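PDB 5LTV: chemotactic transducer PctC, which binds gamma-aminobutyric acid through its double Cache (dCache) ligand-binding domain and, as a chemoreceptor, probably passes that signal on to steer bacterial movement. Local coordinates for residues 58-63 / 89-94; 121-126 / 137-142; 147-152 / 167-172. One frame throughout, in Å; residues are numbered along the deposited sequence. Where two conformers were deposited one is given.

Overall arrangement
The chain starts with the long helix 34-68, passes through two short helices and returns along strand 93-98; contact 1 closes this first excursion by setting 58-63 against 89-94. Contact 2 closes the next, shorter one, bringing the start of helix 122-130 to the end of strand 134-140. Contact 3 follows as the hairpin of strands 147-157 and 160-170. The three lie in series, with no nesting or crossing, and all reach the same antiparallel sheet. Contacts 1 and 3 meet through backbone bonds between Ala92, Ser93 and Asp168; contacts 2 and 3 meet at Phe139 and Ile148. Contact 1 joins helix 34-68 to the sheet, contact 2 grips the ligand carboxylate, and contact 3 supplies Asp168 to its amino end.

Contact 1 (58-63 / 89-94); sequences HLVEGL and RNFASV
Leu59, Val60 and Leu63, on one side of the long helix 34-68, pack against Asn90, Phe91 and Val94, and no hydrogen bond crosses between the two segments. Most of the apolar contact gathers around the outer end of the Phe91 ring. Leu59 comes to the ring edge, near its plane, with CB 3.7 Å from Phe91 CE2. Val60 approaches the same end obliquely, its CG2 lying 3.5 Å from Phe91 CZ. Val60 CG1 stands anti to the backbone N (chi1 172°), which leaves CG2 beside that nitrogen and directed at the ring. One turn further on, Leu63 sends CD2 to within 4.0 Å of Val94 CB. Leu82 and Phe87 pack on both of these residues.

At the more open end, the tip of Leu59 meets an amide side chain by its aliphatic part: Leu59 CD1 is 4.0 Å from Asn90 CB, the two chains crossing at about a right angle. The amide nitrogen Asn90 ND2 bonds Val86 O, and the backbone carbonyl of Asn90 takes Arg56 NE.

Phe91 also rests on Met169, so its ring lies between helix 34-68 and strand 160-170. This is the packing of a long N-terminal helix along the membrane-distal sheet of a dCache domain, and strand 93-98 supplies Ser93 and Tyr95 to the gamma-aminobutyrate pocket.

Contact 2 (121-126 / 137-142); sequences RAWYKD and EPFVDA. With ABU (gamma-amino-butanoic acid), chain H; SO4 (sulfate ion), chain I.
Bends at chi2 (-89°) and chi3 (-67°) fold the Arg121 side chain over toward Phe139 and Ala142, while Phe139 CG sits between its own backbone N and carbonyl carbon (chi1 60°), which turns the ring to meet it: Arg121 NH2 approaches obliquely, 3.4 Å from Phe139 CD2. The guanidinium holds the carboxylate of gamma-aminobutyrate with two donors: Arg121 NE lies 2.6 Å from the ligand OXT in a nearly straight bond, and Arg121 NH2 lies 2.7 Å from the ligand O. Each oxygen has a second donor, Trp123 NE1 at 2.9 Å from the ligand OXT and Ala142 N at 3.0 Å from the ligand O. Four N-H groups from these segments hold the carboxylate, and Tyr116 OH also bonds the ligand. Arg121 NH2 makes a weak bond to Val140 O, and Ala142 CB lies over the rim of one guanidinium face.

A sulfate, probably from the crystallisation liquor, takes Arg121 NH1 and Val140 N. Trp123 CD1 touches Phe139 CZ at 3.9 Å, the rings nearly parallel but slid well apart.

Arg121 N-caps helix 122-130; segment 137-142 holds the end of edge strand 134-140, which pairs with strand 147-157 through Phe139 and Ile148. Trp123 O meets Ser152 OG, fastening the helix start to that same strand.

Contact 3 (147-152 / 167-172); sequences QILAMS and GDMKLE. With ABU (gamma-amino-butanoic acid), chain H.
Asp168 reaches over Ile148 on the ligand side of the sheet. Its CB lies 3.2 Å from Leu149 O and also touches Ile148 CD1. With CG placed between the backbone N and the carbonyl carbon (chi1 55°), the carboxylate carbon comes close to Ile148 CD1 in turn. At the tip the two oxygens part company. Asp168 OD2 lies 3.3 Å from Ile148 CD1 and accepts a hydrogen bond from the amino group of gamma-aminobutyrate, 2.8 Å from the ligand N. OD2 is also hydrogen-bonded to Tyr95 OH. OD1 is bonded to Ser93 OG. The buried carboxylate is therefore gripped by several partners and probably stays negatively charged, a counter-ion for the ligand's ammonium.

The backbone beneath is an antiparallel hairpin of strands 147-157 and 160-170, neighbours in the ligand-binding five-stranded sheet of this dCache domain, with 160-170 at its centre. Leu149 and Met169 form a hydrogen-bonded pair, with Leu149 N to Met169 O at 3.1 Å and Met169 N to Leu149 O at 3.0 Å. Met151 and Gly167 make the next such pair, while Ala150 and Asp168 between them are a non-hydrogen-bonded pair whose side chains share the ligand face.

On the other face, toward helix 34-68, the bent Met169 chain brings CE to 3.7 Å from Met151 SD, the two methionines crossing at about a right angle. Leu149 CD1 adds a contact with the same methyl. Met151 packs on Leu53 and Met57, and Met169 on Trp52.

Where the strand gives way to helix 171-178, Leu171 N still reaches back to Gln147 O, 3.1 Å away in a nearly straight bond. Leu171 CD1 lies against Gln147 CB, and CD2 turns toward the backbone of Ile148.

Contact 1 (58-63 / 89-94)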
loop_
_atom_site.group_PDB
_atom_site.type_symbol
_atom_site.label_atom_id
_atom_site.label_comp_id
_atom_site.label_asym_id
_atom_site.label_seq_id
_atom_site.Cartn_x
_atom_site.Cartn_y
_atom_site.Cartn_z
ATOM N N HIS A 58 8.838 1.840 6.837
ATOM C CA HIS A 58 10.132 2.257 7.343
ATOM C C HIS A 58 11.171 2.245 6.236
ATOM O O HIS A 58 12.022 3.143 6.159
ATOM C CB HIS A 58 10.559 1.340 8.497
ATOM C CG HIS A 58 9.631 1.391 9.675
ATOM N ND1 HIS A 58 9.567 0.388 10.620
ATOM C CD2 HIS A 58 8.733 2.335 10.062
ATOM C CE1 HIS A 58 8.661 0.707 11.530
ATOM N NE2 HIS A 58 8.136 1.877 11.208
ATOM N N LEU A 59 11.121 1.226 5.373
ATOM C CA LEU A 59 12.100 1.136 4.294
ATOM C C LEU A 59 11.938 2.301 3.338
ATOM O O LEU A 59 12.929 2.860 2.857
ATOM C CB LEU A 59 11.980 -0.215 3.559
ATOM C CG LEU A 59 12.538 -1.403 4.368
ATOM C CD1 LEU A 59 12.118 -2.762 3.761
ATOM C CD2 LEU A 59 14.073 -1.306 4.522
ATOM N N VAL A 60 10.685 2.702 3.080
ATOM C CA VAL A 60 10.424 3.819 2.167
ATOM C C VAL A 60 10.851 5.131 2.812
ATOM O O VAL A 60 11.506 5.982 2.176
ATOM C CB VAL A 60 8.938 3.812 1.743
ATOM C CG1 VAL A 60 8.579 5.038 0.965
ATOM C CG2 VAL A 60 8.662 2.554 0.888
ATOM N N GLU A 61 10.575 5.269 4.111
ATOM C CA GLU A 61 11.103 6.393 4.855
ATOM C C GLU A 61 12.621 6.435 4.772
ATOM O O GLU A 61 13.213 7.519 4.631
ATOM C CB GLU A 61 10.664 6.330 6.323
ATOM C CG GLU A 61 9.307 6.903 6.563
ATOM C CD GLU A 61 8.522 6.229 7.693
ATOM O OE1 GLU A 61 7.294 6.469 7.792
ATOM O OE2 GLU A 61 9.106 5.473 8.508
ATOM N N GLY A 62 13.276 5.277 4.889
ATOM C CA GLY A 62 14.734 5.299 4.882
ATOM C C GLY A 62 15.297 5.588 3.505
ATOM O O GLY A 62 16.407 6.134 3.374
ATOM N N LEU A 63 14.539 5.230 2.452
ATOM C CA LEU A 63 14.949 5.528 1.086
ATOM C C LEU A 63 14.950 7.030 0.868
ATOM O O LEU A 63 15.883 7.587 0.295
ATOM C CB LEU A 63 14.013 4.839 0.075
ATOM C CG LEU A 63 14.188 5.217 -1.417
ATOM C CD1 LEU A 63 15.630 5.109 -1.872
ATOM C CD2 LEU A 63 13.347 4.294 -2.333
ATOM N N ARG A 89 14.391 -7.215 -2.733
ATOM C CA ARG A 89 13.898 -8.307 -1.912
ATOM C C ARG A 89 12.546 -7.982 -1.269
ATOM O O ARG A 89 11.777 -8.897 -0.956
ATOM C CB ARG A 89 14.926 -8.655 -0.822
ATOM C CG ARG A 89 16.142 -9.430 -1.381
ATOM C CD ARG A 89 16.926 -10.103 -0.237
ATOM N NE ARG A 89 17.368 -9.121 0.749
ATOM C CZ ARG A 89 18.605 -8.655 0.818
ATOM N NH1 ARG A 89 19.498 -9.101 -0.024
ATOM N NH2 ARG A 89 18.956 -7.779 1.745
ATOM N N ASN A 90 12.241 -6.709 -1.014
ATOM C CA ASN A 90 11.079 -6.446 -0.192
ATOM C C ASN A 90 10.002 -5.646 -0.895
ATOM O O ASN A 90 8.923 -5.484 -0.327
ATOM C CB ASN A 90 11.484 -5.737 1.111
ATOM C CG ASN A 90 12.314 -6.626 2.014
ATOM O OD1 ASN A 90 11.829 -7.648 2.519
ATOM N ND2 ASN A 90 13.598 -6.268 2.189
ATOM N N PHE A 91 10.262 -5.138 -2.099
ATOM C CA PHE A 91 9.260 -4.453 -2.900
ATOM C C PHE A 91 9.186 -5.121 -4.262
ATOM O O PHE A 91 10.111 -5.830 -4.675
ATOM C CB PHE A 91 9.570 -2.948 -3.052
ATOM C CG PHE A 91 9.504 -2.179 -1.728
ATOM C CD1 PHE A 91 8.300 -1.661 -1.256
ATOM C CD2 PHE A 91 10.637 -2.024 -0.952
ATOM C CE1 PHE A 91 8.236 -1.010 -0.000
ATOM C CE2 PHE A 91 10.579 -1.370 0.289
ATOM C CZ PHE A 91 9.373 -0.867 0.757
ATOM N N ALA A 92 8.047 -4.928 -4.936
ATOM C CA ALA A 92 8.012 -5.183 -6.360
ATOM C C ALA A 92 8.964 -4.226 -7.073
ATOM O O ALA A 92 9.724 -4.623 -7.955
ATOM C CB ALA A 92 6.585 -5.035 -6.887
ATOM N N SER A 93 8.951 -2.961 -6.679
ATOM C CA SER A 93 9.941 -2.021 -7.173
ATOM C C SER A 93 9.923 -0.798 -6.274
ATOM O O SER A 93 8.939 -0.532 -5.556
ATOM C CB SER A 93 9.686 -1.618 -8.622
ATOM O OG SER A 93 8.387 -1.049 -8.723
ATOM N N VAL A 94 11.044 -0.070 -6.330
ATOM C CA VAL A 94 11.219 1.221 -5.690
ATOM C C VAL A 94 11.606 2.201 -6.783
ATOM O O VAL A 94 12.123 1.812 -7.845
ATOM C CB VAL A 94 12.282 1.199 -4.559
ATOM C CG1 VAL A 94 11.831 0.319 -3.436
ATOM C CG2 VAL A 94 13.645 0.712 -5.100
#

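Contact 2 (121-126 / 137-142)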
loop_
_atom_site.group_PDB
_atom_site.type_symbol
_atom_site.label_atom_id
_atom_site.label_comp_id
_atom_site.label_asym_id
_atom_site.label_seq_id
_atom_site.Cartn_x
_atom_site.Cartn_y
_atom_site.Cartn_z
ATOM N N ARG A 121 0.886 11.083 -11.889
ATOM C CA ARG A 121 0.271 9.909 -11.303
ATOM C C ARG A 121 -0.114 10.165 -9.852
ATOM O O ARG A 121 0.545 10.941 -9.140
ATOM C CB ARG A 121 1.212 8.700 -11.419
ATOM C CG ARG A 121 1.614 8.342 -12.916
ATOM C CD ARG A 121 0.624 7.378 -13.565
ATOM N NE ARG A 121 0.656 6.048 -12.938
ATOM C CZ ARG A 121 -0.383 5.203 -12.882
ATOM N NH1 ARG A 121 -1.543 5.559 -13.399
ATOM N NH2 ARG A 121 -0.269 4.021 -12.291
ATOM N N ALA A 122 -1.182 9.473 -9.413
ATOM C CA ALA A 122 -1.750 9.711 -8.083
ATOM C C ALA A 122 -0.756 9.460 -6.960
ATOM O O ALA A 122 -0.829 10.128 -5.920
ATOM C CB ALA A 122 -2.997 8.851 -7.867
ATOM N N TRP A 123 0.150 8.483 -7.112
ATOM C CA TRP A 123 1.079 8.231 -6.011
ATOM C C TRP A 123 2.058 9.380 -5.873
ATOM O O TRP A 123 2.596 9.622 -4.786
ATOM C CB TRP A 123 1.836 6.913 -6.215
ATOM C CG TRP A 123 2.675 6.853 -7.490
ATOM C CD1 TRP A 123 2.315 6.262 -8.648
ATOM C CD2 TRP A 123 4.002 7.386 -7.701
ATOM N NE1 TRP A 123 3.335 6.373 -9.588
ATOM C CE2 TRP A 123 4.375 7.068 -9.038
ATOM C CE3 TRP A 123 4.910 8.093 -6.897
ATOM C CZ2 TRP A 123 5.609 7.429 -9.584
ATOM C CZ3 TRP A 123 6.148 8.439 -7.429
ATOM C CH2 TRP A 123 6.487 8.111 -8.771
ATOM N N TYR A 124 2.275 10.106 -6.966
ATOM C CA TYR A 124 3.141 11.275 -6.953
ATOM C C TYR A 124 2.395 12.491 -6.392
ATOM O O TYR A 124 2.777 13.059 -5.354
ATOM C CB TYR A 124 3.664 11.515 -8.379
ATOM C CG TYR A 124 4.662 12.629 -8.456
ATOM C CD1 TYR A 124 6.019 12.346 -8.536
ATOM C CD2 TYR A 124 4.268 13.982 -8.468
ATOM C CE1 TYR A 124 6.972 13.413 -8.563
ATOM C CE2 TYR A 124 5.191 15.001 -8.519
ATOM C CZ TYR A 124 6.531 14.740 -8.564
ATOM O OH TYR A 124 7.450 15.773 -8.618
ATOM N N LYS A 125 1.297 12.868 -7.056
ATOM C CA LYS A 125 0.558 14.060 -6.672
ATOM C C LYS A 125 0.020 13.961 -5.244
ATOM O O LYS A 125 0.001 14.962 -4.520
ATOM C CB LYS A 125 -0.579 14.309 -7.666
ATOM C CG LYS A 125 -0.113 14.624 -9.048
ATOM C CD LYS A 125 -1.272 14.996 -9.972
ATOM C CE LYS A 125 -2.151 13.777 -10.263
ATOM N NZ LYS A 125 -3.277 14.018 -11.223
ATOM N N ASP A 126 -0.400 12.772 -4.801
ATOM C CA ASP A 126 -0.868 12.648 -3.407
ATOM C C ASP A 126 0.280 12.739 -2.394
ATOM O O ASP A 126 0.093 13.287 -1.302
ATOM C CB ASP A 126 -1.661 11.352 -3.207
ATOM C CG ASP A 126 -2.932 11.308 -4.078
ATOM O OD1 ASP A 126 -3.243 12.343 -4.698
ATOM O OD2 ASP A 126 -3.594 10.252 -4.163
ATOM N N GLU A 137 -4.528 3.514 -2.004
ATOM C CA GLU A 137 -5.406 2.401 -2.321
ATOM C C GLU A 137 -4.866 1.673 -3.562
ATOM O O GLU A 137 -3.985 2.184 -4.268
ATOM C CB GLU A 137 -6.839 2.913 -2.520
ATOM C CG GLU A 137 -7.490 3.409 -1.205
ATOM C CD GLU A 137 -8.944 3.928 -1.357
ATOM O OE1 GLU A 137 -9.386 4.199 -2.491
ATOM O OE2 GLU A 137 -9.644 4.073 -0.322
ATOM N N PRO A 138 -5.343 0.462 -3.832
ATOM C CA PRO A 138 -4.845 -0.260 -5.018
ATOM C C PRO A 138 -5.039 0.545 -6.298
ATOM O O PRO A 138 -5.995 1.312 -6.454
ATOM C CB PRO A 138 -5.677 -1.552 -5.030
ATOM C CG PRO A 138 -5.996 -1.790 -3.529
ATOM C CD PRO A 138 -6.238 -0.368 -3.002
ATOM N N PHE A 139 -4.067 0.417 -7.192
ATOM C CA PHE A 139 -4.204 0.899 -8.549
ATOM C C PHE A 139 -3.492 -0.111 -9.432
ATOM O O PHE A 139 -3.029 -1.162 -8.958
ATOM C CB PHE A 139 -3.690 2.346 -8.698
ATOM C CG PHE A 139 -2.234 2.530 -8.349
ATOM C CD1 PHE A 139 -1.831 2.718 -7.007
ATOM C CD2 PHE A 139 -1.268 2.549 -9.363
ATOM C CE1 PHE A 139 -0.499 2.891 -6.684
ATOM C CE2 PHE A 139 0.056 2.764 -9.057
ATOM C CZ PHE A 139 0.464 2.932 -7.718
ATOM N N VAL A 140 -3.451 0.191 -10.726
ATOM C CA VAL A 140 -2.884 -0.683 -11.746
ATOM C C VAL A 140 -1.507 -0.160 -12.120
ATOM O O VAL A 140 -1.380 0.969 -12.622
ATOM C CB VAL A 140 -3.781 -0.744 -12.998
ATOM C CG1 VAL A 140 -3.088 -1.573 -14.118
ATOM C CG2 VAL A 140 -5.148 -1.321 -12.686
ATOM N N ASP A 141 -0.478 -0.982 -11.923
ATOM C CA ASP A 141 0.888 -0.620 -12.336
ATOM C C ASP A 141 0.935 -0.245 -13.818
ATOM O O ASP A 141 0.479 -1.007 -14.670
ATOM C CB ASP A 141 1.801 -1.799 -12.051
ATOM C CG ASP A 141 3.261 -1.524 -12.307
ATOM O OD1 ASP A 141 3.650 -1.048 -13.392
ATOM O OD2 ASP A 141 4.046 -1.851 -11.393
ATOM N N ALA A 142 1.508 0.929 -14.127
ATOM C CA ALA A 142 1.514 1.412 -15.503
ATOM C C ALA A 142 2.412 0.595 -16.413
ATOM O O ALA A 142 2.262 0.664 -17.633
ATOM C CB ALA A 142 1.947 2.877 -15.569
HETATM N N ABU H . 6.318 0.375 -10.533
HETATM C CD ABU H . 5.044 0.959 -11.035
HETATM C CB ABU H . 5.230 2.333 -11.623
HETATM C CG ABU H . 4.283 3.371 -11.045
HETATM C C ABU H . 3.036 3.800 -11.798
HETATM O O ABU H . 2.141 2.943 -12.009
HETATM O OXT ABU H . 2.926 5.018 -12.111
HETATM S S SO4 I . -4.777 3.408 -12.559
HETATM O O1 SO4 I . -5.221 2.203 -11.883
HETATM O O2 SO4 I . -5.733 4.489 -12.309
HETATM O O3 SO4 I . -4.629 3.115 -13.994
HETATM O O4 SO4 I . -3.474 3.810 -12.063
#

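Contact 3 (147-152 / 167-172)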
loop_
_atom_site.group_PDB
_atom_site.type_symbol
_atom_site.label_atom_id
_atom_site.label_comp_id
_atom_site.label_asym_id
_atom_site.label_seq_id
_atom_site.Cartn_x
_atom_site.Cartn_y
_atom_site.Cartn_z
ATOM N N GLN A 147 -2.126 -5.330 -10.347
ATOM C CA GLN A 147 -2.722 -4.560 -9.256
ATOM C C GLN A 147 -1.736 -4.405 -8.118
ATOM O O GLN A 147 -1.320 -5.410 -7.523
ATOM C CB GLN A 147 -3.980 -5.251 -8.727
ATOM C CG GLN A 147 -5.164 -5.170 -9.667
ATOM C CD GLN A 147 -6.417 -5.817 -9.079
ATOM O OE1 GLN A 147 -6.345 -6.726 -8.257
ATOM N NE2 GLN A 147 -7.562 -5.326 -9.492
ATOM N N ILE A 148 -1.430 -3.151 -7.757
ATOM C CA ILE A 148 -0.449 -2.831 -6.721
ATOM C C ILE A 148 -0.964 -1.741 -5.782
ATOM O O ILE A 148 -1.996 -1.097 -6.007
ATOM C CB ILE A 148 0.893 -2.388 -7.330
ATOM C CG1 ILE A 148 0.698 -1.100 -8.143
ATOM C CG2 ILE A 148 1.500 -3.530 -8.183
ATOM C CD1 ILE A 148 2.006 -0.408 -8.588
ATOM N N LEU A 149 -0.221 -1.534 -4.707
ATOM C CA LEU A 149 -0.372 -0.324 -3.927
ATOM C C LEU A 149 1.033 0.188 -3.625
ATOM O O LEU A 149 2.014 -0.567 -3.663
ATOM C CB LEU A 149 -1.233 -0.551 -2.646
ATOM C CG LEU A 149 -0.833 -1.406 -1.447
ATOM C CD1 LEU A 149 0.201 -0.664 -0.690
ATOM C CD2 LEU A 149 -1.996 -1.730 -0.515
ATOM N N ALA A 150 1.129 1.485 -3.366
ATOM C CA ALA A 150 2.424 2.112 -3.172
ATOM C C ALA A 150 2.458 2.847 -1.838
ATOM O O ALA A 150 1.431 3.257 -1.300
ATOM C CB ALA A 150 2.748 3.078 -4.316
ATOM N N MET A 151 3.659 3.010 -1.318
ATOM C CA MET A 151 3.947 3.924 -0.236
ATOM C C MET A 151 4.885 4.977 -0.777
ATOM O O MET A 151 5.915 4.631 -1.366
ATOM C CB MET A 151 4.590 3.171 0.906
ATOM C CG MET A 151 3.624 2.320 1.643
ATOM S SD MET A 151 4.510 1.010 2.536
ATOM C CE MET A 151 3.119 0.131 3.319
ATOM N N SER A 152 4.530 6.258 -0.618
ATOM C CA SER A 152 5.277 7.329 -1.293
ATOM C C SER A 152 5.392 8.560 -0.396
ATOM O O SER A 152 4.560 8.787 0.494
ATOM C CB SER A 152 4.631 7.736 -2.649
ATOM O OG SER A 152 3.280 8.237 -2.489
ATOM N N GLY A 167 7.868 2.935 -2.892
ATOM C CA GLY A 167 7.921 1.520 -3.236
ATOM C C GLY A 167 6.530 0.950 -3.384
ATOM O O GLY A 167 5.609 1.347 -2.678
ATOM N N ASP A 168 6.371 0.016 -4.309
ATOM C CA ASP A 168 5.067 -0.606 -4.422
ATOM C C ASP A 168 5.168 -2.119 -4.194
ATOM O O ASP A 168 6.252 -2.714 -4.252
ATOM C CB ASP A 168 4.397 -0.283 -5.758
ATOM C CG ASP A 168 5.262 -0.656 -6.958
ATOM O OD1 ASP A 168 5.961 -1.694 -6.911
ATOM O OD2 ASP A 168 5.251 0.107 -7.953
ATOM N N MET A 169 4.010 -2.728 -3.926
ATOM C CA MET A 169 3.904 -4.151 -3.683
ATOM C C MET A 169 2.633 -4.713 -4.313
ATOM O O MET A 169 1.599 -4.051 -4.339
ATOM C CB MET A 169 3.953 -4.423 -2.173
ATOM C CG MET A 169 3.060 -3.573 -1.394
ATOM S SD MET A 169 3.913 -2.932 0.063
ATOM C CE MET A 169 4.139 -1.208 -0.406
ATOM N N LYS A 170 2.742 -5.929 -4.838
ATOM C CA LYS A 170 1.596 -6.622 -5.420
ATOM C C LYS A 170 0.531 -6.918 -4.374
ATOM O O LYS A 170 0.832 -7.283 -3.230
ATOM C CB LYS A 170 2.046 -7.928 -6.077
ATOM C CG LYS A 170 2.897 -7.722 -7.321
ATOM C CD LYS A 170 3.647 -8.990 -7.715
ATOM C CE LYS A 170 2.730 -10.180 -7.713
ATOM N NZ LYS A 170 3.501 -11.463 -7.834
ATOM N N LEU A 171 -0.730 -6.756 -4.778
ATOM C CA LEU A 171 -1.840 -7.055 -3.885
ATOM C C LEU A 171 -1.867 -8.521 -3.467
ATOM O O LEU A 171 -2.266 -8.824 -2.340
ATOM C CB LEU A 171 -3.174 -6.698 -4.551
ATOM C CG LEU A 171 -3.522 -5.254 -4.864
ATOM C CD1 LEU A 171 -5.049 -5.200 -4.989
ATOM C CD2 LEU A 171 -2.999 -4.257 -3.812
ATOM N N GLU A 172 -1.461 -9.447 -4.352
ATOM C CA GLU A 172 -1.502 -10.860 -3.962
ATOM C C GLU A 172 -0.512 -11.150 -2.837
ATOM O O GLU A 172 -0.789 -11.996 -1.977
ATOM C CB GLU A 172 -1.268 -11.791 -5.168
ATOM C CG GLU A 172 0.158 -11.883 -5.726
ATOM C CD GLU A 172 0.315 -12.940 -6.855
ATOM O OE1 GLU A 172 -0.233 -14.061 -6.727
ATOM O OE2 GLU A 172 0.988 -12.652 -7.876
HETATM N N ABU H . 6.318 0.375 -10.533
HETATM C CD ABU H . 5.044 0.959 -11.035
HETATM C CB ABU H . 5.230 2.333 -11.623
HETATM C CG ABU H . 4.283 3.371 -11.045
HETATM C C ABU H . 3.036 3.800 -11.798
HETATM O O ABU H . 2.141 2.943 -12.009
HETATM O OXT ABU H . 2.926 5.018 -12.111
#